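Local atomic coordinates of PA1221 (PDB entry 4DG8), a protein that combines an AMP-binding domain of the ANL superfamily with a phosphopantetheine attachment domain, and is modelled here with adenosine monophosphate bound. Residues 42-45 with 51-54; 234-239 with 250-255; 84-89 with 211-216; 31-36 with 57-62. One frame throughout, in Å; residues are numbered along the deposited sequence.

Overall arrangement
All four contacts lie in the AMP-binding part of the chain. Contact 1 is a beta hairpin at the edge of a four-stranded sheet; contact 4, its centre about 12 Å away, packs the helix before the hairpin on the helix after it, and Ala45 CB meets Leu58 CD2 at 4.1 Å. Strand 231-234 of the same sheet leads into contact 2, about 15 Å from contact 1 between centres. Contact 3 touches both contacts 1 and 2: Arg88 NH1 reaches Val53 CG2 at 3.4 Å, and Leu234 CD1 packs on Ser87. Contact 3 does not touch the nucleotide: the Ser211 side chain lies about 10 Å from the adenosine monophosphate.

Contact 1: 42-45 with 51-54; sequences HREA and GSVD
His42 and Asp54 join the open end of a beta hairpin made by strands 44-48 and 51-54. The hairpin pairs Glu44 with Asp54 as an antiparallel non-hydrogen-bonded pair, CA atoms 4.4 Å apart, and Ala45 N follows with a hydrogen bond of 2.9 Å to Val53 O. The Asp54 side chain can be traced outward. Asp54 CB sits 3.0 Å from Arg43 O. The next atom, Asp54 CG, is set between the backbone N and the carbonyl carbon (chi1 70°) and lies 4.0 Å from His42 CA. At the tip the two oxygens part: OD1 caps a backbone N in the first turn of helix 55-72, making Asp54 the N-cap, while OD2 turns to the imidazole. The two side chains run alongside each other, with ring and carboxylate planes 58° apart. Farther along the pair, Glu44 extends past Ser52, its carboxylate gripped by Arg47 and Arg206 through salt bridges. On the face turned to helix 55-72, Ala45 and Val53 rest on Leu58. The His42 ND1-H points almost straight at Asp54 OD2 (3.0 Å, 175°), in the ring plane but from above the carboxylate plane.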
loop_
_atom_site.group_PDB
_atom_site.type_symbol
_atom_site.label_atom_id
_atom_site.label_comp_id
_atom_site.label_asym_id
_atom_site.label_seq_id
_atom_site.Cartn_x
_atom_site.Cartn_y
_atom_site.Cartn_z
ATOM N N HIS A 42 19.026 8.843 20.867
ATOM C CA HIS A 42 18.247 8.286 21.978
ATOM C C HIS A 42 16.725 8.534 22.007
ATOM O O HIS A 42 16.050 8.114 22.946
ATOM C CB HIS A 42 18.958 8.586 23.316
ATOM C CG HIS A 42 20.360 8.070 23.328
ATOM N ND1 HIS A 42 20.659 6.758 23.024
ATOM C CD2 HIS A 42 21.549 8.695 23.496
ATOM C CE1 HIS A 42 21.970 6.587 23.053
ATOM N NE2 HIS A 42 22.531 7.747 23.331
ATOM N N ARG A 43 16.189 9.206 20.989
ATOM C CA ARG A 43 14.736 9.205 20.762
ATOM C C ARG A 43 14.200 7.794 20.420
ATOM O O ARG A 43 14.925 6.949 19.918
ATOM C CB ARG A 43 14.363 10.153 19.623
ATOM C CG ARG A 43 14.239 11.623 19.989
ATOM C CD ARG A 43 13.622 12.368 18.808
ATOM N NE ARG A 43 13.393 13.785 19.070
ATOM C CZ ARG A 43 12.810 14.614 18.208
ATOM N NH1 ARG A 43 12.397 14.164 17.031
ATOM N NH2 ARG A 43 12.636 15.892 18.518
ATOM N N GLU A 44 12.921 7.556 20.686
ATOM C CA GLU A 44 12.316 6.243 20.477
ATOM C C GLU A 44 11.937 5.998 18.995
ATOM O O GLU A 44 11.119 6.712 18.411
ATOM C CB GLU A 44 11.081 6.163 21.371
ATOM C CG GLU A 44 10.451 4.822 21.477
ATOM C CD GLU A 44 9.291 4.841 22.443
ATOM O OE1 GLU A 44 8.608 5.879 22.511
ATOM O OE2 GLU A 44 9.073 3.830 23.142
ATOM N N ALA A 45 12.592 5.024 18.379
ATOM C CA ALA A 45 12.354 4.669 16.978
ATOM C C ALA A 45 11.233 3.649 16.778
ATOM O O ALA A 45 10.545 3.653 15.763
ATOM C CB ALA A 45 13.642 4.183 16.337
ATOM N N GLY A 51 8.900 -3.218 24.772
ATOM C CA GLY A 51 9.675 -2.058 25.160
ATOM C C GLY A 51 9.887 -1.120 23.998
ATOM O O GLY A 51 9.075 -1.060 23.082
ATOM N N SER A 52 10.969 -0.354 24.062
ATOM C CA SER A 52 11.339 0.503 22.951
ATOM C C SER A 52 12.741 0.208 22.408
ATOM O O SER A 52 13.588 -0.365 23.088
ATOM C CB SER A 52 11.201 1.972 23.339
ATOM O OG SER A 52 11.824 2.228 24.568
ATOM N N VAL A 53 12.955 0.581 21.155
ATOM C CA VAL A 53 14.278 0.550 20.555
ATOM C C VAL A 53 14.560 1.991 20.123
ATOM O O VAL A 53 13.707 2.615 19.493
ATOM C CB VAL A 53 14.304 -0.401 19.310
ATOM C CG1 VAL A 53 15.569 -0.217 18.502
ATOM C CG2 VAL A 53 14.153 -1.869 19.720
ATOM N N ASP A 54 15.728 2.537 20.455
ATOM C CA ASP A 54 16.016 3.902 19.998
ATOM C C ASP A 54 16.769 3.929 18.657
ATOM O O ASP A 54 17.159 2.884 18.134
ATOM C CB ASP A 54 16.677 4.773 21.102
ATOM C CG ASP A 54 18.119 4.365 21.433
ATOM O OD1 ASP A 54 18.813 3.802 20.580
ATOM O OD2 ASP A 54 18.569 4.652 22.562
#

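Contact 2: 234-239 with 250-255; sequences LNDLGP and GERGAD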
loop_
_atom_site.group_PDB
_atom_site.type_symbol
_atom_site.label_atom_id
_atom_site.label_comp_id
_atom_site.label_asym_id
_atom_site.label_seq_id
_atom_site.Cartn_x
_atom_site.Cartn_y
_atom_site.Cartn_z
ATOM N N LEU A 234 4.152 -0.208 16.806
ATOM C CA LEU A 234 3.790 -1.395 16.042
ATOM C C LEU A 234 2.530 -1.970 16.624
ATOM O O LEU A 234 2.423 -2.103 17.845
ATOM C CB LEU A 234 4.892 -2.455 16.134
ATOM C CG LEU A 234 6.329 -2.071 15.777
ATOM C CD1 LEU A 234 7.232 -3.318 15.859
ATOM C CD2 LEU A 234 6.404 -1.435 14.399
ATOM N N ASN A 235 1.593 -2.379 15.778
ATOM C CA ASN A 235 0.469 -3.087 16.329
ATOM C C ASN A 235 0.836 -4.556 16.352
ATOM O O ASN A 235 0.669 -5.275 15.362
ATOM C CB ASN A 235 -0.778 -2.912 15.449
ATOM C CG ASN A 235 -1.921 -3.851 15.869
ATOM O OD1 ASN A 235 -1.955 -4.321 17.002
ATOM N ND2 ASN A 235 -2.845 -4.130 14.953
ATOM N N ASP A 236 1.296 -4.987 17.523
ATOM C CA ASP A 236 1.492 -6.393 17.883
ATOM C C ASP A 236 0.395 -6.894 18.820
ATOM O O ASP A 236 0.573 -7.898 19.510
ATOM C CB ASP A 236 2.897 -6.655 18.442
ATOM C CG ASP A 236 3.297 -5.652 19.499
ATOM O OD1 ASP A 236 2.394 -4.940 20.011
ATOM O OD2 ASP A 236 4.503 -5.593 19.818
ATOM N N LEU A 237 -0.662 -6.103 18.972
ATOM C CA LEU A 237 -1.758 -6.458 19.874
ATOM C C LEU A 237 -2.800 -7.414 19.279
ATOM O O LEU A 237 -3.250 -8.344 19.938
ATOM C CB LEU A 237 -2.432 -5.195 20.408
ATOM C CG LEU A 237 -1.521 -4.379 21.321
ATOM C CD1 LEU A 237 -2.253 -3.173 21.877
ATOM C CD2 LEU A 237 -1.015 -5.255 22.458
ATOM N N GLY A 238 -3.181 -7.179 18.031
ATOM C CA GLY A 238 -4.212 -7.972 17.394
ATOM C C GLY A 238 -4.858 -7.189 16.265
ATOM O O GLY A 238 -4.519 -6.017 16.057
ATOM N N PRO A 239 -5.790 -7.832 15.530
ATOM C CA PRO A 239 -6.475 -7.154 14.424
ATOM C C PRO A 239 -7.010 -5.799 14.884
ATOM O O PRO A 239 -7.665 -5.697 15.928
ATOM C CB PRO A 239 -7.638 -8.088 14.104
ATOM C CG PRO A 239 -7.154 -9.479 14.539
ATOM C CD PRO A 239 -6.284 -9.207 15.758
ATOM N N GLY A 250 -3.499 4.992 23.808
ATOM C CA GLY A 250 -3.416 5.265 25.233
ATOM C C GLY A 250 -2.198 4.671 25.922
ATOM O O GLY A 250 -1.570 5.330 26.750
ATOM N N GLU A 251 -1.876 3.420 25.611
ATOM C CA GLU A 251 -0.720 2.775 26.234
ATOM C C GLU A 251 0.596 3.095 25.551
ATOM O O GLU A 251 1.639 3.169 26.195
ATOM C CB GLU A 251 -0.915 1.261 26.319
ATOM C CG GLU A 251 -2.092 0.880 27.191
ATOM C CD GLU A 251 -2.394 -0.602 27.154
ATOM O OE1 GLU A 251 -1.495 -1.386 26.767
ATOM O OE2 GLU A 251 -3.533 -0.975 27.516
ATOM N N ARG A 252 0.566 3.188 24.233
ATOM C CA ARG A 252 1.796 3.444 23.483
ATOM C C ARG A 252 2.041 4.830 22.890
ATOM O O ARG A 252 3.103 5.073 22.329
ATOM C CB ARG A 252 2.027 2.329 22.485
ATOM C CG ARG A 252 2.018 1.017 23.216
ATOM C CD ARG A 252 2.200 -0.098 22.288
ATOM N NE ARG A 252 2.015 -1.373 22.951
ATOM C CZ ARG A 252 2.151 -2.531 22.317
ATOM N NH1 ARG A 252 2.478 -2.527 21.037
ATOM N NH2 ARG A 252 1.960 -3.673 22.953
ATOM N N GLY A 253 1.077 5.732 23.027
ATOM C CA GLY A 253 1.247 7.080 22.518
ATOM C C GLY A 253 1.232 7.307 21.006
ATOM O O GLY A 253 1.752 8.322 20.535
ATOM N N ALA A 254 0.621 6.416 20.236
ATOM C CA ALA A 254 0.443 6.718 18.817
ATOM C C ALA A 254 -0.398 7.986 18.667
ATOM O O ALA A 254 -1.451 8.114 19.298
ATOM C CB ALA A 254 -0.204 5.556 18.082
ATOM N N ASP A 255 0.143 8.962 17.946
ATOM C CA ASP A 255 -0.571 10.188 17.558
ATOM C C ASP A 255 -0.906 10.367 16.059
ATOM O O ASP A 255 -1.526 11.346 15.689
ATOM C CB ASP A 255 0.160 11.422 18.103
ATOM C CG ASP A 255 1.595 11.536 17.582
ATOM O OD1 ASP A 255 1.871 11.052 16.457
ATOM O OD2 ASP A 255 2.442 12.123 18.297
#
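Arg252 reaches across to Asp236 and closes a salt bridge between the loops at the two ends of helix 242-250. One carboxylate oxygen takes both terminal guanidinium nitrogens: Arg252 NH1 bonds to Asp236 OD1 at 2.6 Å and 163°, and Arg252 NH2 adds a weak bond to the same OD1 at 3.2 Å. The oxygen lies at the guanidinium edge, and NH1 meets it on the syn side, somewhat out of the carboxylate plane. The carboxylate and guanidinium planes stand nearly perpendicular, 87° apart, and the pairing is not a flat two-oxygen fork. Leu237 faces the arginine head-on, with CG over one guanidinium face and Leu237 CD2 3.4 Å from Arg252 NH2. Farther along the edge, Leu234 O is 3.2 Å from Arg252 NH1. The extended arginine chain, straight from CG to NE, spans the gap between the loops. In the second shell, Asp236 OD2 accepts from Arg49 N, which anchors the other half of the carboxylate. The loop beyond is folded by Asn235: its OD1 receives Leu237 N in an Asx turn at 3.0 Å and also Gly238 N, both from the same face of the amide, while Asn235 ND2 returns a bond to Gly238 O at 2.8 Å. Leu234 ends strand 231-234 and packs on Ile46 of strand 44-48, Leu237 leans on Gln247 and Leu248 of helix 242-250, and Arg252 lies against Val233 and Arg47.

Contact 3: 84-89 with 211-216; sequences GEYSRE and SPLSFD
Tyr86 has its CG beside the backbone N and anti to the carbonyl carbon (chi1 -83°), which sends the ring from the 84-89 loop to the backbone of 211-213; Leu213 takes a similar first torsion (-69°) and brings its CG to the phenol oxygen. The Tyr86 hydroxyl donates to Ser211 O at 2.6 Å, a short bond made in the carbonyl plane, with the acceptor near the ring plane at its edge. Tyr86 CE1, on the same edge, lies 3.0 Å from Ser211 O. Leu213 meets the ring obliquely, its CG 3.4 Å from Tyr86 OH and 4.1 Å from Tyr86 CE2. Leu213 N is also close to the hydroxyl, but the angle is too poor for a bond. The chain beyond Ser211 folds into a type I beta turn from Pro212 to Phe215, closed by Phe215 N to Pro212 O at 3.0 Å. Thus the tyrosine grips the carbonyl just ahead of the turn. Ser211 OG is hydrogen-bonded to Glu221 and to a butanediol molecule probably left from crystallisation. On its own side, Tyr86 precedes Ser87, the N-cap of helix 88-99, and packs on Ile91 of that helix. Helix 217-226 touches both partners, with Ala218 and Ile222 against Tyr86 and Ile222 against Leu213, while Leu94 of helix 88-99 also meets Leu213.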
loop_
_atom_site.group_PDB
_atom_site.type_symbol
_atom_site.label_atom_id
_atom_site.label_comp_id
_atom_site.label_asym_id
_atom_site.label_seq_id
_atom_site.Cartn_x
_atom_site.Cartn_y
_atom_site.Cartn_z
ATOM N N GLY A 84 6.933 -11.831 8.218
ATOM C CA GLY A 84 6.503 -11.966 9.600
ATOM C C GLY A 84 5.559 -10.838 10.009
ATOM O O GLY A 84 5.452 -9.837 9.300
ATOM N N GLU A 85 4.921 -10.976 11.170
ATOM C CA GLU A 85 4.086 -9.909 11.725
ATOM C C GLU A 85 4.969 -8.728 12.121
ATOM O O GLU A 85 6.168 -8.900 12.330
ATOM C CB GLU A 85 3.313 -10.398 12.962
ATOM C CG GLU A 85 2.297 -11.505 12.693
ATOM C CD GLU A 85 1.253 -11.106 11.667
ATOM O OE1 GLU A 85 1.013 -9.895 11.496
ATOM O OE2 GLU A 85 0.676 -12.004 11.022
ATOM N N TYR A 86 4.398 -7.532 12.241
ATOM C CA TYR A 86 5.239 -6.408 12.613
ATOM C C TYR A 86 5.963 -6.667 13.918
ATOM O O TYR A 86 5.339 -6.979 14.934
ATOM C CB TYR A 86 4.471 -5.087 12.654
ATOM C CG TYR A 86 4.361 -4.508 11.280
ATOM C CD1 TYR A 86 3.127 -4.330 10.678
ATOM C CD2 TYR A 86 5.505 -4.195 10.557
ATOM C CE1 TYR A 86 3.029 -3.836 9.400
ATOM C CE2 TYR A 86 5.419 -3.698 9.274
ATOM C CZ TYR A 86 4.174 -3.521 8.701
ATOM O OH TYR A 86 4.070 -3.029 7.424
ATOM N N SER A 87 7.287 -6.530 13.866
ATOM C CA SER A 87 8.130 -6.678 15.041
ATOM C C SER A 87 9.328 -5.755 14.858
ATOM O O SER A 87 9.578 -5.270 13.751
ATOM C CB SER A 87 8.611 -8.122 15.179
ATOM O OG SER A 87 9.511 -8.445 14.127
ATOM N N ARG A 88 10.061 -5.505 15.936
ATOM C CA ARG A 88 11.291 -4.732 15.822
ATOM C C ARG A 88 12.252 -5.423 14.841
ATOM O O ARG A 88 12.964 -4.764 14.062
ATOM C CB ARG A 88 11.921 -4.510 17.212
ATOM C CG ARG A 88 12.215 -5.789 17.984
ATOM C CD ARG A 88 12.920 -5.469 19.280
ATOM N NE ARG A 88 12.012 -4.832 20.246
ATOM C CZ ARG A 88 12.381 -4.392 21.441
ATOM N NH1 ARG A 88 13.645 -4.517 21.841
ATOM N NH2 ARG A 88 11.480 -3.833 22.243
ATOM N N GLU A 89 12.251 -6.753 14.846
ATOM C CA GLU A 89 13.042 -7.502 13.864
ATOM C C GLU A 89 12.692 -7.194 12.393
ATOM O O GLU A 89 13.586 -6.991 11.574
ATOM C CB GLU A 89 12.928 -9.017 14.083
ATOM C CG GLU A 89 13.676 -9.535 15.303
ATOM C CD GLU A 89 12.935 -9.289 16.592
ATOM O OE1 GLU A 89 11.718 -9.001 16.539
ATOM O OE2 GLU A 89 13.571 -9.389 17.655
ATOM N N SER A 211 -0.751 -1.504 8.633
ATOM C CA SER A 211 -0.791 -2.017 7.261
ATOM C C SER A 211 0.343 -2.987 6.948
ATOM O O SER A 211 1.499 -2.655 7.128
ATOM C CB SER A 211 -0.750 -0.854 6.262
ATOM O OG SER A 211 -1.747 0.102 6.557
ATOM N N PRO A 212 0.013 -4.203 6.475
ATOM C CA PRO A 212 1.094 -5.150 6.155
ATOM C C PRO A 212 1.970 -4.629 5.027
ATOM O O PRO A 212 1.518 -3.774 4.248
ATOM C CB PRO A 212 0.338 -6.414 5.723
ATOM C CG PRO A 212 -0.974 -6.319 6.452
ATOM C CD PRO A 212 -1.312 -4.846 6.431
ATOM N N LEU A 213 3.197 -5.140 4.931
ATOM C CA LEU A 213 4.154 -4.660 3.930
ATOM C C LEU A 213 3.780 -4.937 2.464
ATOM O O LEU A 213 4.475 -4.498 1.552
ATOM C CB LEU A 213 5.544 -5.216 4.205
ATOM C CG LEU A 213 6.281 -4.710 5.436
ATOM C CD1 LEU A 213 7.443 -5.676 5.754
ATOM C CD2 LEU A 213 6.756 -3.255 5.223
ATOM N N SER A 214 2.712 -5.690 2.231
ATOM C CA SER A 214 2.255 -5.915 0.862
ATOM C C SER A 214 1.496 -4.683 0.359
ATOM O O SER A 214 1.205 -4.560 -0.834
ATOM C CB SER A 214 1.386 -7.167 0.798
ATOM O OG SER A 214 0.413 -7.126 1.823
ATOM N N PHE A 215 1.189 -3.759 1.269
ATOM C CA PHE A 215 0.579 -2.488 0.875
ATOM C C PHE A 215 1.526 -1.307 1.047
ATOM O O PHE A 215 2.196 -1.180 2.085
ATOM C CB PHE A 215 -0.671 -2.224 1.710
ATOM C CG PHE A 215 -1.581 -3.405 1.816
ATOM C CD1 PHE A 215 -2.550 -3.641 0.847
ATOM C CD2 PHE A 215 -1.478 -4.276 2.882
ATOM C CE1 PHE A 215 -3.397 -4.744 0.940
ATOM C CE2 PHE A 215 -2.321 -5.377 2.985
ATOM C CZ PHE A 215 -3.287 -5.610 2.010
ATOM N N ASP A 216 1.516 -0.378 0.095
ATOM C CA ASP A 216 2.412 0.770 0.223
ATOM C C ASP A 216 1.900 1.832 1.203
ATOM O O ASP A 216 2.545 2.865 1.378
ATOM C CB ASP A 216 2.839 1.390 -1.132
ATOM C CG ASP A 216 1.696 2.077 -1.859
ATOM O OD1 ASP A 216 1.940 2.621 -2.957
ATOM O OD2 ASP A 216 0.559 2.075 -1.339
#

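Contact 4: 31-36 with 57-62; sequences ARFSEM and QLLDSA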
loop_
_atom_site.group_PDB
_atom_site.type_symbol
_atom_site.label_atom_id
_atom_site.label_comp_id
_atom_site.label_asym_id
_atom_site.label_seq_id
_atom_site.Cartn_x
_atom_site.Cartn_y
_atom_site.Cartn_z
ATOM N N ALA A 31 20.426 7.762 3.753
ATOM C CA ALA A 31 21.022 9.042 4.124
ATOM C C ALA A 31 20.122 9.817 5.115
ATOM O O ALA A 31 20.590 10.311 6.138
ATOM C CB ALA A 31 21.336 9.878 2.875
ATOM N N ARG A 32 18.823 9.881 4.833
ATOM C CA ARG A 32 17.919 10.616 5.709
ATOM C C ARG A 32 17.803 9.935 7.073
ATOM O O ARG A 32 17.903 10.587 8.132
ATOM C CB ARG A 32 16.550 10.757 5.062
ATOM C CG ARG A 32 15.505 11.397 5.959
ATOM C CD ARG A 32 15.802 12.849 6.248
ATOM N NE ARG A 32 14.804 13.373 7.179
ATOM C CZ ARG A 32 14.697 14.645 7.548
ATOM N NH1 ARG A 32 15.542 15.557 7.071
ATOM N NH2 ARG A 32 13.745 15.005 8.411
ATOM N N PHE A 33 17.628 8.618 7.051
ATOM C CA PHE A 33 17.626 7.881 8.302
ATOM C C PHE A 33 18.906 8.124 9.095
ATOM O O PHE A 33 18.858 8.280 10.313
ATOM C CB PHE A 33 17.397 6.364 8.125
ATOM C CG PHE A 33 17.366 5.634 9.434
ATOM C CD1 PHE A 33 16.184 5.511 10.145
ATOM C CD2 PHE A 33 18.537 5.173 10.009
ATOM C CE1 PHE A 33 16.166 4.884 11.398
ATOM C CE2 PHE A 33 18.534 4.544 11.259
ATOM C CZ PHE A 33 17.348 4.389 11.948
ATOM N N SER A 34 20.045 8.155 8.413
ATOM C CA SER A 34 21.299 8.349 9.113
ATOM C C SER A 34 21.341 9.724 9.769
ATOM O O SER A 34 21.867 9.884 10.878
ATOM C CB SER A 34 22.485 8.172 8.159
ATOM O OG SER A 34 22.663 6.801 7.857
ATOM N N GLU A 35 20.797 10.715 9.066
ATOM C CA GLU A 35 20.725 12.071 9.592
ATOM C C GLU A 35 19.918 12.070 10.906
ATOM O O GLU A 35 20.350 12.611 11.937
ATOM C CB GLU A 35 20.088 12.993 8.544
ATOM C CG GLU A 35 19.956 14.444 8.973
ATOM C CD GLU A 35 19.169 15.299 7.980
ATOM O OE1 GLU A 35 18.814 14.799 6.892
ATOM O OE2 GLU A 35 18.908 16.482 8.299
ATOM N N MET A 36 18.753 11.442 10.858
ATOM C CA MET A 36 17.875 11.341 12.023
ATOM C C MET A 36 18.549 10.610 13.178
ATOM O O MET A 36 18.427 11.024 14.330
ATOM C CB MET A 36 16.548 10.644 11.661
ATOM C CG MET A 36 15.653 11.427 10.686
ATOM S SD MET A 36 15.077 13.008 11.329
ATOM C CE MET A 36 16.335 14.133 10.703
ATOM N N GLN A 57 20.243 2.170 18.558
ATOM C CA GLN A 57 20.119 0.716 18.601
ATOM C C GLN A 57 19.602 0.164 17.267
ATOM O O GLN A 57 20.088 -0.857 16.791
ATOM C CB GLN A 57 19.212 0.264 19.737
ATOM C CG GLN A 57 19.540 0.941 21.056
ATOM C CD GLN A 57 18.564 0.600 22.168
ATOM O OE1 GLN A 57 17.355 0.846 22.059
ATOM N NE2 GLN A 57 19.089 0.043 23.259
ATOM N N LEU A 58 18.625 0.846 16.677
ATOM C CA LEU A 58 18.057 0.431 15.395
ATOM C C LEU A 58 19.134 0.419 14.317
ATOM O O LEU A 58 19.293 -0.576 13.609
ATOM C CB LEU A 58 16.883 1.328 14.977
ATOM C CG LEU A 58 16.222 0.905 13.660
ATOM C CD1 LEU A 58 15.937 -0.602 13.662
ATOM C CD2 LEU A 58 14.968 1.703 13.335
ATOM N N LEU A 59 19.889 1.518 14.231
ATOM C CA LEU A 59 20.992 1.653 13.286
ATOM C C LEU A 59 22.078 0.586 13.497
ATOM O O LEU A 59 22.532 -0.007 12.536
ATOM C CB LEU A 59 21.590 3.068 13.335
ATOM C CG LEU A 59 22.747 3.400 12.375
ATOM C CD1 LEU A 59 22.353 3.185 10.935
ATOM C CD2 LEU A 59 23.263 4.826 12.580
ATOM N N ASP A 60 22.497 0.355 14.740
ATOM C CA ASP A 60 23.463 -0.712 15.038
ATOM C C ASP A 60 22.977 -2.104 14.604
ATOM O O ASP A 60 23.726 -2.886 13.993
ATOM C CB ASP A 60 23.787 -0.770 16.535
ATOM C CG ASP A 60 24.604 0.419 17.022
ATOM O OD1 ASP A 60 25.150 1.187 16.189
ATOM O OD2 ASP A 60 24.697 0.569 18.264
ATOM N N SER A 61 21.736 -2.431 14.947
ATOM C CA SER A 61 21.211 -3.752 14.608
ATOM C C SER A 61 21.122 -3.918 13.087
ATOM O O SER A 61 21.521 -4.948 12.524
ATOM C CB SER A 61 19.852 -3.986 15.273
ATOM O OG SER A 61 19.960 -3.891 16.685
ATOM N N ALA A 62 20.612 -2.885 12.429
ATOM C CA ALA A 62 20.460 -2.896 10.983
ATOM C C ALA A 62 21.811 -2.916 10.266
ATOM O O ALA A 62 21.954 -3.571 9.253
ATOM C CB ALA A 62 19.609 -1.704 10.518
#
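Helices 29-39 and 55-72, which flank the hairpin of strands 44-48 and 51-54 in the chain, meet through one aromatic side chain and two leucines. Phe33 points from the first helix toward the second and ends between Leu58 and Leu59. Its CG is anti to the backbone N (chi1 -179°), carrying the ring out from the helix so that the far atoms CE1, CZ and CE2 do the touching. Phe33 CZ lies 3.8 Å from Leu58 CD2, and Phe33 CE1 is almost as near to the same methyl, 3.9 Å. This methyl meets the ring obliquely. Leu59 approaches differently: its CB lies at the ring edge, near the ring plane, 4.0 Å from Phe33 CE2, and its CD1 follows at 4.1 Å as the two side chains run by one another, heading opposite ways. The adjacent leucines thus hold the end of the ring through different atoms, a branch methyl for Leu58 and the CB end for Leu59. No hydrogen bond crosses between the two segments, and the contact is wholly apolar. Around it, Tyr55 meets the Phe33 ring, Leu95 of helix 88-99 and Leu226 of helix 217-226 pack on the phenylalanine, and Leu58 continues to Ile46 of strand 44-48. Apolar side chains packed between helices that lie against a beta sheet are typical of a layered alpha/beta fold.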